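PDB 7B04: nitrite oxidoreductase subunit A from Kuenenia stuttgartiensis, which belongs to the molybdopterin oxidoreductase family and holds an iron/sulfur cluster, a molybdenum atom and two MD1 molecules. Local coordinates for residues H531-T536 and W1063-H1068; A535-R540 and F844-E849; E880-R885 and I1059-S1064; M1067-S1072 and H1092-V1097. All coordinates share one frame; numbering follows the deposited sequence.

How the interactions relate
The four contacts are buried and lie close together. Interaction 1 is central: its centre is about 7 Å from that of interaction 4, 10 Å from interaction 2 and 11 Å from interaction 3. Interactions 1 and 2 share the start of helix 535-541, whereas interactions 1 and 3 share W1063 and S1064, and interactions 1 and 4 share M1067 and H1068. Along the chain, interaction 2 closes at 844-849 before interaction 3 opens at 880-885; both of its segments precede the long loop 1059-1072 used by the other three. That loop therefore ties helix 535-541, helix 882-887 and the loop ahead of strand 1102-1109 together beside the MD1 sites.

Interaction 1: H531-T536 and W1063-H1068. With MD1 (phosphoric acid 4-(2-amino-4-oxo-3,4,5,6,-tetrahydro-pteridin-6-yl)-2-hydroxy-3,4-dimercapto-but-3-en-yl ester guanylate ester), chain C.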
# COMPACT_ATOMS: atom_id res chain seq x y z
N HIS B 531 -11.40 -10.05 -14.25
CA HIS B 531 -12.41 -10.40 -13.26
C HIS B 531 -13.82 -10.14 -13.76
O HIS B 531 -14.74 -9.94 -12.96
CB HIS B 531 -12.15 -9.64 -11.96
CG HIS B 531 -11.03 -10.20 -11.14
ND1 HIS B 531 -10.54 -9.58 -10.01
CD2 HIS B 531 -10.30 -11.34 -11.29
CE1 HIS B 531 -9.56 -10.31 -9.50
NE2 HIS B 531 -9.40 -11.38 -10.25
N TYR B 532 -14.02 -10.16 -15.08
CA TYR B 532 -15.34 -10.18 -15.69
C TYR B 532 -15.52 -11.47 -16.48
O TYR B 532 -14.55 -12.10 -16.90
CB TYR B 532 -15.55 -8.96 -16.60
CG TYR B 532 -15.65 -7.65 -15.85
CD1 TYR B 532 -16.82 -7.28 -15.20
CD2 TYR B 532 -14.57 -6.78 -15.80
CE1 TYR B 532 -16.91 -6.08 -14.52
CE2 TYR B 532 -14.65 -5.58 -15.12
CZ TYR B 532 -15.82 -5.24 -14.48
OH TYR B 532 -15.90 -4.04 -13.81
N PHE B 533 -16.79 -11.84 -16.68
CA PHE B 533 -17.13 -13.16 -17.22
C PHE B 533 -16.45 -13.41 -18.55
O PHE B 533 -15.85 -14.47 -18.77
CB PHE B 533 -18.64 -13.29 -17.35
CG PHE B 533 -19.10 -14.66 -17.75
CD1 PHE B 533 -19.25 -15.65 -16.79
CD2 PHE B 533 -19.38 -14.96 -19.07
CE1 PHE B 533 -19.67 -16.92 -17.15
CE2 PHE B 533 -19.81 -16.22 -19.43
CZ PHE B 533 -19.95 -17.20 -18.47
N HIS B 534 -16.50 -12.43 -19.46
CA HIS B 534 -16.00 -12.62 -20.81
C HIS B 534 -14.56 -12.17 -20.94
O HIS B 534 -14.13 -11.66 -21.98
CB HIS B 534 -16.91 -11.89 -21.80
CG HIS B 534 -18.28 -12.47 -21.89
ND1 HIS B 534 -18.54 -13.68 -22.49
CD2 HIS B 534 -19.47 -12.02 -21.43
CE1 HIS B 534 -19.83 -13.94 -22.41
NE2 HIS B 534 -20.42 -12.95 -21.76
N ALA B 535 -13.80 -12.32 -19.85
CA ALA B 535 -12.37 -12.05 -19.89
C ALA B 535 -11.68 -12.86 -20.99
O ALA B 535 -10.77 -12.37 -21.67
CB ALA B 535 -11.74 -12.34 -18.52
N THR B 536 -12.13 -14.10 -21.19
CA THR B 536 -11.58 -14.96 -22.23
C THR B 536 -11.62 -14.28 -23.59
O THR B 536 -10.62 -14.28 -24.32
CB THR B 536 -12.38 -16.27 -22.30
OG1 THR B 536 -12.40 -16.90 -21.02
CG2 THR B 536 -11.75 -17.24 -23.31
N TRP B 1063 -18.92 -17.49 -10.83
CA TRP B 1063 -19.49 -17.74 -12.15
C TRP B 1063 -18.73 -18.89 -12.79
O TRP B 1063 -17.50 -18.86 -12.88
CB TRP B 1063 -19.41 -16.48 -13.02
CG TRP B 1063 -20.35 -15.40 -12.58
CD1 TRP B 1063 -20.06 -14.34 -11.77
CD2 TRP B 1063 -21.74 -15.28 -12.91
NE1 TRP B 1063 -21.18 -13.57 -11.58
CE2 TRP B 1063 -22.22 -14.12 -12.27
CE3 TRP B 1063 -22.61 -16.04 -13.69
CZ2 TRP B 1063 -23.54 -13.70 -12.39
CZ3 TRP B 1063 -23.93 -15.62 -13.81
CH2 TRP B 1063 -24.38 -14.46 -13.16
N SER B 1064 -19.47 -19.92 -13.21
CA SER B 1064 -18.87 -21.10 -13.85
C SER B 1064 -18.85 -20.89 -15.36
O SER B 1064 -19.86 -21.06 -16.04
CB SER B 1064 -19.65 -22.35 -13.47
OG SER B 1064 -18.99 -23.51 -13.94
N MET B 1065 -17.68 -20.55 -15.90
CA MET B 1065 -17.55 -20.30 -17.33
C MET B 1065 -17.56 -21.60 -18.12
O MET B 1065 -16.73 -22.47 -17.86
CB MET B 1065 -16.27 -19.55 -17.63
CG MET B 1065 -16.34 -18.09 -17.35
SD MET B 1065 -16.37 -17.81 -15.58
CE MET B 1065 -15.89 -16.10 -15.60
N PRO B 1066 -18.46 -21.76 -19.09
CA PRO B 1066 -18.32 -22.89 -20.02
C PRO B 1066 -17.04 -22.82 -20.83
O PRO B 1066 -16.48 -23.87 -21.18
CB PRO B 1066 -19.56 -22.76 -20.92
CG PRO B 1066 -20.53 -21.92 -20.13
CD PRO B 1066 -19.68 -20.97 -19.35
N MET B 1067 -16.55 -21.61 -21.14
CA MET B 1067 -15.33 -21.45 -21.93
C MET B 1067 -14.08 -21.88 -21.18
O MET B 1067 -13.04 -22.09 -21.81
CB MET B 1067 -15.19 -19.99 -22.37
CG MET B 1067 -16.13 -19.59 -23.49
SD MET B 1067 -15.81 -20.49 -25.02
CE MET B 1067 -14.21 -19.82 -25.48
N HIS B 1068 -14.14 -22.00 -19.85
CA HIS B 1068 -12.97 -22.33 -19.04
C HIS B 1068 -12.92 -23.79 -18.65
O HIS B 1068 -12.04 -24.18 -17.87
CB HIS B 1068 -12.95 -21.46 -17.78
CG HIS B 1068 -12.87 -19.99 -18.05
ND1 HIS B 1068 -12.98 -19.05 -17.05
CD2 HIS B 1068 -12.69 -19.30 -19.20
CE1 HIS B 1068 -12.87 -17.84 -17.58
NE2 HIS B 1068 -12.70 -17.96 -18.88
PB MD1 C . -4.94 -5.42 -11.00
O3B MD1 C . -6.56 -5.56 -10.69
O1B MD1 C . -4.58 -3.97 -11.17
O2B MD1 C . -4.60 -6.18 -12.26
O3A MD1 C . -4.11 -6.06 -9.72
C10 MD1 C . -4.14 -7.43 -9.46
C11 MD1 C . -2.77 -7.87 -8.87
O11 MD1 C . -2.27 -6.62 -8.00
C12 MD1 C . -2.89 -9.06 -8.27
S12 MD1 C . -3.99 -10.30 -9.00
C13 MD1 C . -2.14 -9.54 -7.00
S13 MD1 C . -2.52 -11.23 -6.44
C14 MD1 C . -1.23 -8.77 -6.20
N15 MD1 C . -2.15 -7.63 -5.55
C16 MD1 C . -1.40 -6.57 -5.00
C15 MD1 C . -1.78 -5.90 -3.73
O14 MD1 C . -2.74 -6.26 -3.13
N17 MD1 C . -0.95 -4.78 -3.21
C17 MD1 C . 0.30 -4.32 -4.00
N16 MD1 C . 1.11 -3.23 -3.49
N18 MD1 C . 0.69 -4.99 -5.30
C20 MD1 C . -0.11 -6.08 -5.81
N8 MD1 C . 0.21 -6.74 -7.01
C7 MD1 C . 0.05 -8.33 -6.86
PA MD1 C . -7.57 -4.29 -10.42
O1A MD1 C . -8.82 -4.82 -9.76
O2A MD1 C . -6.88 -3.32 -9.49
O5' MD1 C . -7.99 -3.52 -11.81
C5' MD1 C . -7.13 -2.54 -12.33
C4' MD1 C . -7.95 -1.37 -12.99
O4' MD1 C . -8.96 -1.90 -14.06
C1' MD1 C . -10.25 -1.08 -13.74
N9 MD1 C . -11.47 -1.75 -14.27
C4 MD1 C . -11.67 -1.82 -15.58
N3 MD1 C . -10.86 -1.35 -16.74
C2 MD1 C . -11.33 -1.58 -18.10
N2 MD1 C . -10.54 -1.13 -19.23
N1 MD1 C . -12.58 -2.26 -18.32
C6 MD1 C . -13.35 -2.71 -17.21
O6 MD1 C . -14.38 -3.27 -17.38
C5 MD1 C . -12.85 -2.47 -15.78
N7 MD1 C . -13.36 -2.77 -14.59
C8 MD1 C . -12.51 -2.33 -13.64
C2' MD1 C . -10.23 -1.06 -12.47
O2' MD1 C . -11.10 -0.01 -11.96
C3' MD1 C . -8.64 -0.75 -12.11
O3' MD1 C . -8.38 0.68 -12.22
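F533 carries most of the apolar contact. Its CG stands anti to the backbone N (chi1 -173°), which carries the ring across to the loop 1063-1068. M1065 lies over one face in a CH-pi contact, with CG 3.9 Å from the centroid of the F533 ring and 26° off its normal. The sulfur of the same residue adds an oblique Met-aromatic contact, M1065 SD being 4.5 Å from that centroid. W1063 CB touches the edge at F533 CD1, 3.9 Å away, and P1066 CD packs obliquely against F533 CZ. T886 of helix 882-887 also touches the F533 side chain.

F533 sits within a type I turn from Y532 to A535, closed by a backbone hydrogen bond from A535 N to Y532 O; H534 is the N-cap of helix 535-541. The turn thus joins that helix to the MD1 pocket of this molybdopterin oxidoreductase.

The polar contacts use other side chains. H1068 NE2, at the edge of its imidazole, donates to T536 OG1 with an N-H...O angle of 142°; the modelled 2.4 Å between these two atoms is doubtful as a length. N1095 serves the other ring nitrogen, ND1. Beside this bond, M1067 CE comes to 4.2 Å from T536 CG2. Y532 turns away from 1063-1068, and its hydroxyl OH donates to MD1 N7 over 2.9 Å, with N7 near the plane of the tyrosine ring. H531 touches the other MD1, while its NE2 is hydrogen-bonded to H273 O.

Interaction 2: A535-R540 and F844-E849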
# COMPACT_ATOMS: atom_id res chain seq x y z
N ALA B 535 -13.80 -12.32 -19.85
CA ALA B 535 -12.37 -12.05 -19.89
C ALA B 535 -11.68 -12.86 -20.99
O ALA B 535 -10.77 -12.37 -21.67
CB ALA B 535 -11.74 -12.34 -18.52
N THR B 536 -12.13 -14.10 -21.19
CA THR B 536 -11.58 -14.96 -22.23
C THR B 536 -11.62 -14.28 -23.59
O THR B 536 -10.62 -14.28 -24.32
CB THR B 536 -12.38 -16.27 -22.30
OG1 THR B 536 -12.40 -16.90 -21.02
CG2 THR B 536 -11.75 -17.24 -23.31
N LEU B 537 -12.75 -13.68 -23.92
CA LEU B 537 -12.87 -12.93 -25.17
C LEU B 537 -12.00 -11.68 -25.14
O LEU B 537 -11.35 -11.33 -26.13
CB LEU B 537 -14.33 -12.53 -25.39
CG LEU B 537 -15.30 -13.60 -25.86
CD1 LEU B 537 -16.70 -13.11 -25.54
CD2 LEU B 537 -15.11 -13.84 -27.34
N MET B 538 -11.97 -11.00 -23.99
CA MET B 538 -11.19 -9.78 -23.85
C MET B 538 -9.70 -10.04 -24.07
O MET B 538 -9.03 -9.29 -24.79
CB MET B 538 -11.42 -9.17 -22.47
CG MET B 538 -12.49 -8.10 -22.43
SD MET B 538 -13.05 -7.86 -20.73
CE MET B 538 -13.51 -6.14 -20.72
N ASN B 539 -9.17 -11.11 -23.48
CA ASN B 539 -7.75 -11.39 -23.64
C ASN B 539 -7.43 -11.75 -25.08
O ASN B 539 -6.40 -11.32 -25.62
CB ASN B 539 -7.32 -12.50 -22.68
CG ASN B 539 -7.61 -12.16 -21.24
OD1 ASN B 539 -8.39 -12.84 -20.59
ND2 ASN B 539 -6.98 -11.10 -20.74
N ARG B 540 -8.30 -12.53 -25.71
CA ARG B 540 -8.16 -12.77 -27.14
C ARG B 540 -8.24 -11.46 -27.91
O ARG B 540 -7.50 -11.25 -28.89
CB ARG B 540 -9.24 -13.74 -27.62
CG ARG B 540 -9.09 -15.15 -27.07
CD ARG B 540 -10.33 -15.97 -27.36
NE ARG B 540 -10.53 -16.16 -28.79
CZ ARG B 540 -11.64 -16.63 -29.34
NH1 ARG B 540 -12.67 -16.96 -28.57
NH2 ARG B 540 -11.73 -16.77 -30.65
N PHE B 844 -15.39 -16.76 -33.15
CA PHE B 844 -14.79 -15.47 -33.45
C PHE B 844 -14.57 -14.68 -32.17
O PHE B 844 -15.22 -14.91 -31.15
CB PHE B 844 -15.69 -14.66 -34.39
CG PHE B 844 -15.66 -15.13 -35.82
CD1 PHE B 844 -14.65 -14.72 -36.67
CD2 PHE B 844 -16.65 -15.96 -36.31
CE1 PHE B 844 -14.62 -15.14 -37.98
CE2 PHE B 844 -16.63 -16.38 -37.62
CZ PHE B 844 -15.61 -15.97 -38.46
N ILE B 845 -13.63 -13.74 -32.23
CA ILE B 845 -13.44 -12.79 -31.14
C ILE B 845 -14.58 -11.78 -31.23
O ILE B 845 -14.55 -10.85 -32.04
CB ILE B 845 -12.07 -12.12 -31.20
CG1 ILE B 845 -10.96 -13.16 -31.02
CG2 ILE B 845 -11.95 -11.04 -30.12
CD1 ILE B 845 -9.57 -12.64 -31.31
N VAL B 846 -15.60 -11.97 -30.40
CA VAL B 846 -16.81 -11.17 -30.44
C VAL B 846 -16.99 -10.50 -29.09
O VAL B 846 -16.50 -10.98 -28.06
CB VAL B 846 -18.04 -12.04 -30.80
CG1 VAL B 846 -18.36 -13.02 -29.68
CG2 VAL B 846 -19.25 -11.18 -31.15
N HIS B 847 -17.70 -9.37 -29.08
CA HIS B 847 -18.07 -8.71 -27.84
C HIS B 847 -19.35 -9.32 -27.30
O HIS B 847 -20.32 -9.52 -28.05
CB HIS B 847 -18.25 -7.21 -28.05
CG HIS B 847 -18.75 -6.50 -26.83
ND1 HIS B 847 -20.10 -6.36 -26.55
CD2 HIS B 847 -18.09 -5.91 -25.81
CE1 HIS B 847 -20.24 -5.70 -25.42
NE2 HIS B 847 -19.04 -5.41 -24.94
N ARG B 848 -19.36 -9.62 -26.01
CA ARG B 848 -20.53 -10.16 -25.34
C ARG B 848 -20.76 -9.43 -24.03
O ARG B 848 -19.80 -9.09 -23.33
CB ARG B 848 -20.38 -11.67 -25.08
CG ARG B 848 -20.29 -12.52 -26.33
CD ARG B 848 -20.25 -14.00 -25.99
NE ARG B 848 -21.51 -14.46 -25.42
CZ ARG B 848 -21.73 -15.70 -25.00
NH1 ARG B 848 -22.91 -16.03 -24.50
NH2 ARG B 848 -20.78 -16.61 -25.10
N GLU B 849 -22.02 -9.19 -23.71
CA GLU B 849 -22.38 -8.55 -22.45
C GLU B 849 -22.27 -9.56 -21.32
O GLU B 849 -22.34 -10.77 -21.52
CB GLU B 849 -23.79 -7.97 -22.51
CG GLU B 849 -23.98 -6.85 -23.53
CD GLU B 849 -23.21 -5.59 -23.17
OE1 GLU B 849 -23.00 -5.33 -21.97
OE2 GLU B 849 -22.82 -4.85 -24.10
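The guanidinium of R540 crosses the I845 side chain at a slant: NH2 of R540 is 3.7 Å from I845 CG1. Within 844-849, E849 OE2 lies at the edge of the H847 ring, in its plane. A bend at chi3 (64°) folds the R540 chain beside the isoleucine, and its nitrogens are then held from just before F844, NH1 by E842 O and NH2 by N843 O. I845 in turn reaches the helix backbone, with CD1 3.5 Å from R540 O.

The elements joined are helix 535-541 and the approach to 847-848, a short, weakly bonded strand at the edge of a small mixed sheet with 860-862 and 890-892; H847 bonds to V862 there. No hydrogen bond crosses between the two segments.

L537 fills the middle of the contact. Both its methyls, CD1 and CD2, rest against V846 O, and CD2 also lies 4.1 Å from V846 CG1. The CD1 branch meets the aliphatic part of R848 at about a right angle, 3.7 Å from R848 CD, while the charged end of that arginine pairs with E842 in a salt bridge. F844 points away from the helix, and its side chain packs on L481 and M484 of helix 481-488.

Interaction 3: E880-R885 and I1059-S1064; sequences EYWEDR and ITRDWS
W882 receives the guanidinium of R1061 in a cation-pi contact: R1061 CZ lies 3.4 Å from the centroid of the five-membered ring of W882, over its face. The two planes are tilted 32° apart. The exact place of the guanidinium is doubtful, because NH2 is modelled too close to the indole. R1061 comes in extended from CG to NE, while W882 has CG between its backbone N and carbonyl carbon (chi1 42°), which places the indole in front of the arginine. Y881 CE1 sits against the opposite indole face. R1061 also forms a salt bridge through NH1 with D983, so its charge has a second partner.

Apolar and edge contacts centre on W1063. Its benzo edge reaches the start of the helix, with CZ3 3.9 Å from W882 CB and 3.6 Å from W882 O. R885 turns one guanidinium face to that edge, nearly perpendicular to the indole, and its NH1 stands 3.9 Å from W1063 CH2. The indole nitrogen NE1 is bound elsewhere, to E1100 O.

Y881 is the N-cap of helix 882-887, and the cation-pi contact joins the first turn of that helix to loop 1059-1064, which reaches an MD1 pocket through T1060.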
# COMPACT_ATOMS: atom_id res chain seq x y z
N GLU B 880 -33.75 -15.46 -15.21
CA GLU B 880 -33.07 -14.71 -14.16
C GLU B 880 -32.15 -15.57 -13.32
O GLU B 880 -31.32 -15.02 -12.59
CB GLU B 880 -34.11 -14.03 -13.25
CG GLU B 880 -35.01 -13.05 -14.00
CD GLU B 880 -35.97 -12.32 -13.08
OE1 GLU B 880 -35.93 -12.57 -11.85
OE2 GLU B 880 -36.75 -11.48 -13.58
N TYR B 881 -32.28 -16.89 -13.39
CA TYR B 881 -31.39 -17.78 -12.66
C TYR B 881 -29.99 -17.69 -13.25
O TYR B 881 -29.81 -17.69 -14.47
CB TYR B 881 -31.92 -19.21 -12.71
CG TYR B 881 -31.20 -20.18 -11.80
CD1 TYR B 881 -31.23 -20.02 -10.42
CD2 TYR B 881 -30.52 -21.28 -12.31
CE1 TYR B 881 -30.59 -20.91 -9.58
CE2 TYR B 881 -29.88 -22.17 -11.49
CZ TYR B 881 -29.91 -21.99 -10.12
OH TYR B 881 -29.27 -22.88 -9.30
N TRP B 882 -28.99 -17.62 -12.37
CA TRP B 882 -27.63 -17.33 -12.81
C TRP B 882 -27.09 -18.42 -13.72
O TRP B 882 -26.39 -18.13 -14.69
CB TRP B 882 -26.73 -17.13 -11.59
CG TRP B 882 -26.99 -18.13 -10.52
CD1 TRP B 882 -26.51 -19.40 -10.46
CD2 TRP B 882 -27.81 -17.95 -9.36
NE1 TRP B 882 -26.97 -20.03 -9.33
CE2 TRP B 882 -27.77 -19.15 -8.63
CE3 TRP B 882 -28.56 -16.88 -8.86
CZ2 TRP B 882 -28.45 -19.33 -7.43
CZ3 TRP B 882 -29.24 -17.06 -7.66
CH2 TRP B 882 -29.18 -18.27 -6.97
N GLU B 883 -27.40 -19.69 -13.41
CA GLU B 883 -26.91 -20.78 -14.25
C GLU B 883 -27.57 -20.76 -15.63
O GLU B 883 -26.95 -21.19 -16.61
CB GLU B 883 -27.16 -22.13 -13.57
CG GLU B 883 -26.56 -22.23 -12.19
CD GLU B 883 -25.07 -22.44 -12.21
OE1 GLU B 883 -24.62 -23.47 -12.74
OE2 GLU B 883 -24.35 -21.56 -11.70
N ASP B 884 -28.80 -20.26 -15.72
CA ASP B 884 -29.44 -20.10 -17.02
C ASP B 884 -28.75 -19.00 -17.82
O ASP B 884 -28.47 -19.17 -19.01
CB ASP B 884 -30.93 -19.80 -16.86
CG ASP B 884 -31.71 -20.97 -16.30
OD1 ASP B 884 -31.31 -22.13 -16.54
OD2 ASP B 884 -32.73 -20.74 -15.62
N ARG B 885 -28.48 -17.87 -17.17
CA ARG B 885 -27.82 -16.75 -17.84
C ARG B 885 -26.40 -17.12 -18.26
O ARG B 885 -25.87 -16.54 -19.21
CB ARG B 885 -27.78 -15.53 -16.92
CG ARG B 885 -29.14 -14.92 -16.61
CD ARG B 885 -28.99 -13.78 -15.60
NE ARG B 885 -28.92 -14.27 -14.23
CZ ARG B 885 -28.31 -13.62 -13.24
NH1 ARG B 885 -27.72 -12.45 -13.47
NH2 ARG B 885 -28.29 -14.13 -12.02
N ILE B 1059 -21.30 -8.86 -1.76
CA ILE B 1059 -21.95 -8.52 -3.02
C ILE B 1059 -21.21 -9.16 -4.18
O ILE B 1059 -21.14 -8.59 -5.28
CB ILE B 1059 -22.04 -6.99 -3.18
CG1 ILE B 1059 -20.70 -6.33 -2.86
CG2 ILE B 1059 -23.13 -6.43 -2.28
CD1 ILE B 1059 -19.79 -6.10 -4.05
N THR B 1060 -20.68 -10.36 -3.97
CA THR B 1060 -19.84 -11.02 -4.96
C THR B 1060 -20.28 -12.48 -5.10
O THR B 1060 -20.90 -13.05 -4.20
CB THR B 1060 -18.36 -10.95 -4.56
OG1 THR B 1060 -17.55 -11.40 -5.65
CG2 THR B 1060 -18.12 -11.83 -3.37
N ARG B 1061 -19.96 -13.06 -6.26
CA ARG B 1061 -20.47 -14.38 -6.60
C ARG B 1061 -19.50 -15.10 -7.52
O ARG B 1061 -18.69 -14.49 -8.22
CB ARG B 1061 -21.84 -14.28 -7.27
CG ARG B 1061 -22.29 -15.52 -7.98
CD ARG B 1061 -23.61 -15.49 -8.68
NE ARG B 1061 -23.86 -16.89 -8.97
CZ ARG B 1061 -24.39 -17.73 -8.10
NH1 ARG B 1061 -24.79 -17.28 -6.91
NH2 ARG B 1061 -24.54 -19.00 -8.40
N ASP B 1062 -19.63 -16.43 -7.54
CA ASP B 1062 -18.86 -17.28 -8.42
C ASP B 1062 -19.64 -17.52 -9.71
O ASP B 1062 -20.85 -17.74 -9.69
CB ASP B 1062 -18.56 -18.61 -7.74
CG ASP B 1062 -17.69 -19.50 -8.59
OD1 ASP B 1062 -16.55 -19.09 -8.87
OD2 ASP B 1062 -18.16 -20.58 -8.98
N TRP B 1063 -18.92 -17.49 -10.83
CA TRP B 1063 -19.49 -17.74 -12.15
C TRP B 1063 -18.73 -18.89 -12.79
O TRP B 1063 -17.50 -18.86 -12.88
CB TRP B 1063 -19.41 -16.48 -13.02
CG TRP B 1063 -20.35 -15.40 -12.58
CD1 TRP B 1063 -20.06 -14.34 -11.77
CD2 TRP B 1063 -21.74 -15.28 -12.91
NE1 TRP B 1063 -21.18 -13.57 -11.58
CE2 TRP B 1063 -22.22 -14.12 -12.27
CE3 TRP B 1063 -22.61 -16.04 -13.69
CZ2 TRP B 1063 -23.54 -13.70 -12.39
CZ3 TRP B 1063 -23.93 -15.62 -13.81
CH2 TRP B 1063 -24.38 -14.46 -13.16
N SER B 1064 -19.47 -19.92 -13.21
CA SER B 1064 -18.87 -21.10 -13.85
C SER B 1064 -18.85 -20.89 -15.36
O SER B 1064 -19.86 -21.06 -16.04
CB SER B 1064 -19.65 -22.35 -13.47
OG SER B 1064 -18.99 -23.51 -13.94

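Interaction 4: M1067-S1072 and H1092-V1097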
# COMPACT_ATOMS: atom_id res chain seq x y z
N MET B 1067 -16.55 -21.61 -21.14
CA MET B 1067 -15.33 -21.45 -21.93
C MET B 1067 -14.08 -21.88 -21.18
O MET B 1067 -13.04 -22.09 -21.81
CB MET B 1067 -15.19 -19.99 -22.37
CG MET B 1067 -16.13 -19.59 -23.49
SD MET B 1067 -15.81 -20.49 -25.02
CE MET B 1067 -14.21 -19.82 -25.48
N HIS B 1068 -14.14 -22.00 -19.85
CA HIS B 1068 -12.97 -22.33 -19.04
C HIS B 1068 -12.92 -23.79 -18.65
O HIS B 1068 -12.04 -24.18 -17.87
CB HIS B 1068 -12.95 -21.46 -17.78
CG HIS B 1068 -12.87 -19.99 -18.05
ND1 HIS B 1068 -12.98 -19.05 -17.05
CD2 HIS B 1068 -12.69 -19.30 -19.20
CE1 HIS B 1068 -12.87 -17.84 -17.58
NE2 HIS B 1068 -12.70 -17.96 -18.88
N GLN B 1069 -13.83 -24.62 -19.16
CA GLN B 1069 -13.98 -26.00 -18.74
C GLN B 1069 -13.96 -26.94 -19.94
O GLN B 1069 -14.69 -27.93 -20.00
CB GLN B 1069 -15.25 -26.18 -17.91
CG GLN B 1069 -15.43 -25.07 -16.88
CD GLN B 1069 -16.52 -25.34 -15.88
OE1 GLN B 1069 -16.86 -26.49 -15.61
NE2 GLN B 1069 -17.08 -24.28 -15.31
N LEU B 1070 -13.09 -26.65 -20.91
CA LEU B 1070 -13.03 -27.43 -22.14
C LEU B 1070 -12.19 -28.69 -21.96
O LEU B 1070 -11.27 -28.75 -21.14
CB LEU B 1070 -12.41 -26.60 -23.27
CG LEU B 1070 -13.05 -25.27 -23.66
CD1 LEU B 1070 -12.45 -24.78 -24.97
CD2 LEU B 1070 -14.55 -25.41 -23.78
N ASP B 1071 -12.54 -29.72 -22.73
CA ASP B 1071 -11.79 -30.97 -22.77
C ASP B 1071 -10.89 -31.08 -23.99
O ASP B 1071 -10.07 -32.01 -24.05
CB ASP B 1071 -12.75 -32.17 -22.73
CG ASP B 1071 -13.37 -32.38 -21.37
OD1 ASP B 1071 -12.74 -32.02 -20.36
OD2 ASP B 1071 -14.50 -32.90 -21.32
N SER B 1072 -11.03 -30.19 -24.97
CA SER B 1072 -10.35 -30.30 -26.26
C SER B 1072 -9.49 -29.08 -26.58
O SER B 1072 -9.37 -28.69 -27.74
CB SER B 1072 -11.37 -30.54 -27.37
OG SER B 1072 -12.25 -29.44 -27.49
N HIS B 1092 -5.88 -23.20 -17.96
CA HIS B 1092 -7.18 -23.56 -18.53
C HIS B 1092 -8.07 -24.31 -17.54
O HIS B 1092 -8.37 -25.51 -17.67
CB HIS B 1092 -7.02 -24.41 -19.78
CG HIS B 1092 -8.32 -24.60 -20.51
ND1 HIS B 1092 -9.14 -23.54 -20.82
CD2 HIS B 1092 -8.98 -25.72 -20.87
CE1 HIS B 1092 -10.23 -24.00 -21.41
NE2 HIS B 1092 -10.15 -25.32 -21.45
N CYS B 1093 -8.48 -23.59 -16.51
CA CYS B 1093 -9.59 -23.99 -15.66
C CYS B 1093 -10.34 -22.71 -15.27
O CYS B 1093 -10.08 -21.63 -15.82
CB CYS B 1093 -9.12 -24.86 -14.49
SG CYS B 1093 -7.91 -24.14 -13.39
N ILE B 1094 -11.31 -22.86 -14.37
CA ILE B 1094 -12.21 -21.74 -14.04
C ILE B 1094 -11.41 -20.57 -13.51
O ILE B 1094 -10.59 -20.72 -12.58
CB ILE B 1094 -13.27 -22.16 -13.02
CG1 ILE B 1094 -14.35 -23.03 -13.64
CG2 ILE B 1094 -13.95 -20.93 -12.47
CD1 ILE B 1094 -15.60 -23.19 -12.72
N ASN B 1095 -11.66 -19.39 -14.07
CA ASN B 1095 -11.01 -18.15 -13.67
C ASN B 1095 -12.07 -17.28 -13.01
O ASN B 1095 -12.92 -16.70 -13.70
CB ASN B 1095 -10.40 -17.45 -14.88
CG ASN B 1095 -9.11 -16.75 -14.54
OD1 ASN B 1095 -8.09 -17.39 -14.25
ND2 ASN B 1095 -9.13 -15.42 -14.55
N THR B 1096 -12.03 -17.21 -11.69
CA THR B 1096 -13.11 -16.58 -10.94
C THR B 1096 -13.20 -15.09 -11.24
O THR B 1096 -12.20 -14.41 -11.51
CB THR B 1096 -12.92 -16.78 -9.45
OG1 THR B 1096 -11.82 -15.98 -9.01
CG2 THR B 1096 -12.69 -18.26 -9.15
N VAL B 1097 -14.43 -14.58 -11.20
CA VAL B 1097 -14.71 -13.18 -11.54
C VAL B 1097 -15.50 -12.51 -10.43
O VAL B 1097 -16.71 -12.72 -10.31
CB VAL B 1097 -15.46 -13.11 -12.87
CG1 VAL B 1097 -14.50 -13.36 -13.99
CG2 VAL B 1097 -16.62 -14.14 -12.91
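H1068 and H1092 each take a backbone N-H from the other segment, which joins the loop before strand 1075-1076 to the one leading into strand 1102-1109 of the six-stranded mixed sheet. N1095 N donates to H1068 ND1 over 3.3 Å at 154°, tilted out of the imidazole plane. L1070 N donates to H1092 NE2, also over 3.3 Å but more bent, at 136°. Between these two bonds the backbones come close: C1093 CA makes a CA-H...O contact of 3.3 Å with H1068 O. That same oxygen lies over one face of the H1092 ring, offset toward its rim, while M1067 O and L1070 CB sit at the ring edge. With CG anti to the backbone N (chi1 -171°), H1092 extends its ring alongside the 1067-1070 backbone.

The packing ends at D1071 and S1072. Both are partly exposed and point away from 1092-1097; D1071 is hydrogen-bonded instead to T640 and to K639 N.

On the buried side, Q1069 lays its extended chain obliquely across I1094. Its amide is held at both atoms, OE1 by T637 and NE2 by S1064 OG, and Q1069 NE2 lies 3.2 Å from I1094 CD1.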